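Local coordinates for LPXTG-motif cell wall anchor domain protein (Mobiluncus mulieris, PDB 5U5O) that probably serves as a surface adhesin, this part being a two-domain fragment of Ig-like modules containing disulfide, isopeptide and ester cross-links within the chain, at residues 235-238 / 244-247. Sequence-based numbering, arbitrary orientation.
Sequences QGAV and KDTV
Asp-245 reaches from the start of its strand to Val-238 and Ala-237 on the flank of the helix. Its CB packs against one branch of Val-238, CG2, at 3.9 Å. With CG anti to the backbone N (chi1 -169°), the carboxylate runs on past that methyl toward Ala-237. OD1 eclipses CA (chi2 2°), which turns OD2 to the far side, away from CA, where it ends 3.4 Å from CB of Ala-237, a van der Waals touch of an oxygen on a methyl. Val-238 CG2, set beside its own backbone N, also faces the strand backbone: it lies 4.0 Å from N of Asp-245 and 4.4 Å from CA of Lys-244. Two helix methyls thus meet the acid and the strand backbone beside it. Glu-232, Val-234 and Phe-290 also touch the Asp-245 side chain, which is buried. On the strand itself, the side-chain amide of Asn-262 hydrogen-bonds to the backbone O of Asp-245 and N of Val-247, while backbone hydrogen bonds join Thr-246 to Ser-289. Here a short helix, 234-241, follows strand 226-232 and lies against the start of strand 244-251, a short helical connection from a strand of one sheet to a strand of the other in the Ig-like sandwich of the DUF5979 domain.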
loop_
_atom_site.group_PDB
_atom_site.type_symbol
_atom_site.label_atom_id
_atom_site.label_comp_id
_atom_site.label_asym_id
_atom_site.label_seq_id
_atom_site.Cartn_x
_atom_site.Cartn_y
_atom_site.Cartn_z
ATOM N N GLN A 235 34.085 18.354 -1.891
ATOM C CA GLN A 235 35.519 18.486 -1.679
ATOM C C GLN A 235 36.267 17.379 -2.412
ATOM O O GLN A 235 37.341 17.624 -2.962
ATOM C CB GLN A 235 35.878 18.455 -0.188
ATOM C CG GLN A 235 37.332 18.784 0.111
ATOM C CD GLN A 235 37.717 20.182 -0.333
ATOM O OE1 GLN A 235 37.107 21.165 0.091
ATOM N NE2 GLN A 235 38.728 20.281 -1.192
ATOM N N GLY A 236 35.692 16.179 -2.437
ATOM C CA GLY A 236 36.283 15.079 -3.194
ATOM C C GLY A 236 36.373 15.404 -4.685
ATOM O O GLY A 236 37.345 15.037 -5.339
ATOM N N ALA A 237 35.337 16.050 -5.221
ATOM C CA ALA A 237 35.352 16.496 -6.615
ATOM C C ALA A 237 36.424 17.572 -6.865
ATOM O O ALA A 237 37.196 17.467 -7.816
ATOM C CB ALA A 237 33.981 17.004 -6.999
ATOM N N VAL A 238 36.479 18.565 -5.983
ATOM C CA VAL A 238 37.477 19.640 -6.025
ATOM C C VAL A 238 38.895 19.071 -5.957
ATOM O O VAL A 238 39.774 19.519 -6.687
ATOM C CB VAL A 238 37.252 20.654 -4.884
ATOM C CG1 VAL A 238 38.416 21.638 -4.726
ATOM C CG2 VAL A 238 35.954 21.406 -5.113
ATOM N N LYS A 244 37.503 24.894 -8.200
ATOM C CA LYS A 244 36.234 25.077 -7.522
ATOM C C LYS A 244 35.132 24.395 -8.324
ATOM O O LYS A 244 35.190 24.325 -9.541
ATOM C CB LYS A 244 35.913 26.559 -7.321
ATOM C CG LYS A 244 36.855 27.269 -6.365
ATOM C CD LYS A 244 36.707 28.779 -6.466
ATOM C CE LYS A 244 37.596 29.490 -5.458
ATOM N NZ LYS A 244 38.019 30.828 -5.947
ATOM N N ASP A 245 34.131 23.878 -7.608
ATOM C CA ASP A 245 33.030 23.140 -8.216
ATOM C C ASP A 245 31.716 23.734 -7.774
ATOM O O ASP A 245 31.367 23.678 -6.585
ATOM C CB ASP A 245 33.089 21.672 -7.789
ATOM C CG ASP A 245 32.147 20.778 -8.568
ATOM O OD1 ASP A 245 31.439 21.212 -9.496
ATOM O OD2 ASP A 245 32.101 19.576 -8.156
ATOM N N THR A 246 30.984 24.287 -8.738
ATOM C CA THR A 246 29.616 24.725 -8.520
ATOM C C THR A 246 28.717 23.632 -9.058
ATOM O O THR A 246 28.744 23.335 -10.243
ATOM C CB THR A 246 29.338 26.053 -9.222
ATOM O OG1 THR A 246 30.239 27.039 -8.713
ATOM C CG2 THR A 246 27.921 26.532 -8.951
ATOM N N VAL A 247 27.970 22.979 -8.171
ATOM C CA VAL A 247 27.135 21.887 -8.605
ATOM C C VAL A 247 25.783 22.454 -9.008
ATOM O O VAL A 247 25.095 23.085 -8.201
ATOM C CB VAL A 247 27.023 20.790 -7.540
ATOM C CG1 VAL A 247 26.222 19.617 -8.083
ATOM C CG2 VAL A 247 28.412 20.311 -7.120
#